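Side-chain contacts in ParB-C (Sulfolobus sp. NOB8H2, PDB 4RS7), which probably binds DNA through a histone-like, all-helical dimer as part of the archaeal plasmid segregation machinery: residues A1-E4 with S5-R8; N50-D53 with L54-R58. One frame throughout, in Å; residues are numbered along the deposited sequence.

How the interactions relate
Both contacts are local, each made along the first turns of one short helix and the residues just before it, and they sit on opposite sides of the chain's centre, their centres about 37 Å apart and their nearest atoms about 28 Å apart. Interaction 1 comes first, on helix 2-9; interaction 2 follows on helix 52-58, once the long helix 24-50 has run between them. That helix is the shared element: Leu6 of the first contact packs on Trp34, and Leu56 of the second packs on Trp48. No other chain of the assembly touches residues 1-8, whereas residues 50-58 also meet the second subunit, so that interaction 2 contributes to the dimer interface of this histone-like fold and interaction 1 does not.

Interaction 1: residues A1-E4 with S5-R8; sequences ADLE and SLYR
Tyr7 leans back over the preceding turn and lies side by side with Leu3, the two side chains pointing the same way. Tyr7 CB is 3.4 Å from Leu3 O. With CG anti to its own carbonyl carbon (chi1 -66°), the ring is carried across that of Leu3: Leu3 O sits 3.0 Å above the ring plane, displaced toward the rim on the CG and CD1 side, with Tyr7 CD1 3.1 Å from Leu3 O. Further out, Tyr7 CE1 meets Leu3 CB at 4.0 Å and CZ lies close to the same carbon. At the tip, Tyr7 OH comes alongside Leu3 CD1. This carbonyl oxygen is already engaged, since Leu3 O accepts the helical bond from Tyr7 N.

Next along the helix, Arg8 likewise lays a flat group over a carbonyl oxygen one turn back, that of Glu4. Its chain bends at chi3 (-63°), which folds the guanidinium back until Glu4 O lies 3.6 Å above its centre. Arg8 NH1 reaches Glu4 CG at 3.6 Å, yet the two side chains cross at about a right angle, with the carboxylate and guanidinium planes 55° apart, and Glu4 OE2 stays 4.9 Å from Arg8 NH1, so any attraction acts without direct contact. Near the chain start, Ala1 O accepts from Ser5 N, and Ser5 OG lies 3.2 Å from Ala1 O.

Leu6 packs on Trp34 of helix 24-50 and Tyr7 touches Lys14 and Val17 of helix 11-18. The pattern is that of an amphipathic alpha-helix: i to i+4 side-chain pairs over successive backbone bonds, here at the start of helix 2-9, which packs against helices 24-50 and 11-18.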
# COMPACT_ATOMS: atom_id res chain seq x y z
N ALA A 1 19.79 -16.93 4.73
CA ALA A 1 18.39 -17.28 4.97
C ALA A 1 17.45 -16.45 4.10
O ALA A 1 16.23 -16.57 4.19
CB ALA A 1 18.05 -17.11 6.44
N ASP A 2 18.03 -15.61 3.24
CA ASP A 2 17.25 -14.74 2.38
C ASP A 2 16.29 -15.51 1.49
O ASP A 2 15.07 -15.45 1.68
CB ASP A 2 18.16 -13.85 1.53
CG ASP A 2 18.89 -12.80 2.35
OD1 ASP A 2 18.44 -12.52 3.48
OD2 ASP A 2 19.91 -12.27 1.87
N LEU A 3 16.83 -16.25 0.52
CA LEU A 3 16.00 -16.92 -0.48
C LEU A 3 14.96 -17.84 0.15
O LEU A 3 13.87 -18.00 -0.38
CB LEU A 3 16.86 -17.68 -1.49
CG LEU A 3 17.78 -16.79 -2.34
CD1 LEU A 3 18.46 -17.61 -3.41
CD2 LEU A 3 16.98 -15.66 -2.96
N GLU A 4 15.30 -18.45 1.28
CA GLU A 4 14.35 -19.33 1.94
C GLU A 4 13.15 -18.54 2.45
O GLU A 4 12.02 -19.02 2.38
CB GLU A 4 15.02 -20.10 3.07
CG GLU A 4 14.53 -21.54 3.16
CD GLU A 4 14.57 -22.24 1.81
OE1 GLU A 4 15.60 -22.12 1.11
OE2 GLU A 4 13.57 -22.90 1.45
N SER A 5 13.40 -17.35 2.98
CA SER A 5 12.31 -16.49 3.45
C SER A 5 11.44 -16.07 2.28
O SER A 5 10.22 -16.13 2.35
CB SER A 5 12.87 -15.26 4.17
OG SER A 5 13.48 -15.62 5.40
N LEU A 6 12.09 -15.66 1.20
CA LEU A 6 11.39 -15.25 -0.01
C LEU A 6 10.49 -16.36 -0.54
O LEU A 6 9.33 -16.13 -0.88
CB LEU A 6 12.39 -14.82 -1.09
CG LEU A 6 11.77 -14.46 -2.44
CD1 LEU A 6 10.96 -13.17 -2.32
CD2 LEU A 6 12.84 -14.33 -3.51
N TYR A 7 11.03 -17.57 -0.61
CA TYR A 7 10.28 -18.71 -1.15
C TYR A 7 9.05 -19.04 -0.31
O TYR A 7 8.01 -19.42 -0.85
CB TYR A 7 11.18 -19.93 -1.29
CG TYR A 7 12.28 -19.77 -2.32
CD1 TYR A 7 13.46 -20.49 -2.23
CD2 TYR A 7 12.12 -18.89 -3.39
CE1 TYR A 7 14.46 -20.34 -3.17
CE2 TYR A 7 13.12 -18.73 -4.33
CZ TYR A 7 14.28 -19.46 -4.22
OH TYR A 7 15.28 -19.31 -5.15
N ARG A 8 9.17 -18.92 1.01
CA ARG A 8 8.03 -19.16 1.88
C ARG A 8 6.94 -18.11 1.65
O ARG A 8 5.75 -18.42 1.65
CB ARG A 8 8.44 -19.18 3.36
CG ARG A 8 9.05 -20.51 3.80
CD ARG A 8 9.26 -20.55 5.31
NE ARG A 8 10.20 -19.53 5.76
CZ ARG A 8 11.51 -19.74 5.92
NH1 ARG A 8 12.03 -20.94 5.67
NH2 ARG A 8 12.29 -18.75 6.33

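Interaction 2: residues N50-D53 with L54-R58; sequences NTVD and LLLKR
Asp53 and Lys57 form an i to i+4 salt bridge along helix 52-58, the short helix that follows the long helix 24-50 in this histone-like fold. The two side chains cross obliquely. Asp53 extends with CG anti to the backbone N (chi1 -167°), while the lysine chain bends at chi2 and chi3, bringing its ammonium round to the carboxylate. Lys57 NZ meets Asp53 OD2 at 2.7 Å on the syn side, 26° out of the carboxylate plane. Asp53 OD1 makes a salt bridge with Arg66 NE of helix 63-74, so each carboxylate oxygen of this buried residue has a cationic partner; the shared negative charge probably eases the closeness of Lys57 NZ and Arg66 NH2.

Val52 and Leu56 instead run side by side, pointing the same way, and touch through Val52 CG1 and Leu56 CD1 at 3.8 Å. Leu56 CG also comes within 3.3 Å of Val52 O. Leu56 continues onto Trp48 and Ile69, and Val52 onto Met73 of helix 63-74 and onto Ile33 of the second subunit.

At the helix start, Leu54 turns a methyl back over the preceding chain, Leu54 CD1 lying 3.5 Å from Asn50 O. Thr51 O accepts from both Leu54 N and Leu55 N, the latter in the carbonyl plane and the former well above it. A water donates to Thr51 O at 3.2 Å and accepts a weak bond from Arg58 NH2 at 2.7 Å.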
# COMPACT_ATOMS: atom_id res chain seq x y z
N ASN A 50 1.16 10.16 12.14
CA ASN A 50 1.64 11.52 12.38
C ASN A 50 0.69 12.63 11.95
O ASN A 50 1.01 13.81 12.10
CB ASN A 50 3.00 11.73 11.71
CG ASN A 50 4.12 11.05 12.46
OD1 ASN A 50 4.69 11.62 13.38
ND2 ASN A 50 4.43 9.82 12.06
N THR A 51 -0.47 12.27 11.42
CA THR A 51 -1.41 13.27 10.94
C THR A 51 -2.84 12.96 11.38
O THR A 51 -3.25 13.32 12.48
CB THR A 51 -1.34 13.46 9.41
OG1 THR A 51 -1.59 12.22 8.75
CG2 THR A 51 0.02 14.01 8.99
N VAL A 52 -3.59 12.28 10.51
CA VAL A 52 -5.00 12.03 10.79
C VAL A 52 -5.23 11.24 12.07
O VAL A 52 -6.23 11.46 12.76
CB VAL A 52 -5.70 11.34 9.61
CG1 VAL A 52 -7.18 11.15 9.92
CG2 VAL A 52 -5.52 12.16 8.35
N ASP A 53 -4.33 10.32 12.41
CA ASP A 53 -4.52 9.54 13.63
C ASP A 53 -4.51 10.45 14.86
O ASP A 53 -5.23 10.21 15.83
CB ASP A 53 -3.46 8.45 13.79
CG ASP A 53 -3.81 7.45 14.87
OD1 ASP A 53 -4.95 6.93 14.86
OD2 ASP A 53 -2.96 7.16 15.74
N LEU A 54 -3.71 11.51 14.81
CA LEU A 54 -3.61 12.43 15.94
C LEU A 54 -4.91 13.22 16.07
O LEU A 54 -5.46 13.37 17.16
CB LEU A 54 -2.43 13.38 15.78
CG LEU A 54 -1.04 12.73 15.73
CD1 LEU A 54 0.02 13.79 15.47
CD2 LEU A 54 -0.75 11.97 17.01
N LEU A 55 -5.39 13.71 14.93
CA LEU A 55 -6.66 14.43 14.88
C LEU A 55 -7.80 13.60 15.48
O LEU A 55 -8.54 14.09 16.34
CB LEU A 55 -6.98 14.81 13.43
CG LEU A 55 -8.32 15.49 13.16
CD1 LEU A 55 -8.40 16.84 13.84
CD2 LEU A 55 -8.54 15.62 11.66
N LEU A 56 -7.93 12.36 15.04
CA LEU A 56 -9.01 11.50 15.51
C LEU A 56 -8.84 11.13 16.99
O LEU A 56 -9.83 10.93 17.70
CB LEU A 56 -9.12 10.24 14.65
CG LEU A 56 -9.35 10.51 13.17
CD1 LEU A 56 -9.34 9.22 12.38
CD2 LEU A 56 -10.67 11.26 12.97
N LYS A 57 -7.60 11.05 17.44
CA LYS A 57 -7.31 10.78 18.84
C LYS A 57 -7.88 11.89 19.69
O LYS A 57 -8.53 11.64 20.71
CB LYS A 57 -5.80 10.73 19.07
CG LYS A 57 -5.31 9.49 19.75
CD LYS A 57 -5.11 8.41 18.74
CE LYS A 57 -3.91 7.55 19.06
NZ LYS A 57 -3.91 6.41 18.13
N ARG A 58 -7.64 13.13 19.27
CA ARG A 58 -8.04 14.31 20.02
C ARG A 58 -9.55 14.36 20.24
O ARG A 58 -10.02 14.83 21.27
CB ARG A 58 -7.57 15.58 19.32
CG ARG A 58 -6.06 15.68 19.15
CD ARG A 58 -5.66 17.02 18.57
NE ARG A 58 -4.41 16.94 17.82
CZ ARG A 58 -4.24 17.42 16.59
NH1 ARG A 58 -5.24 18.02 15.97
NH2 ARG A 58 -3.07 17.29 15.99
O HOH W 1 -2.84 16.37 13.43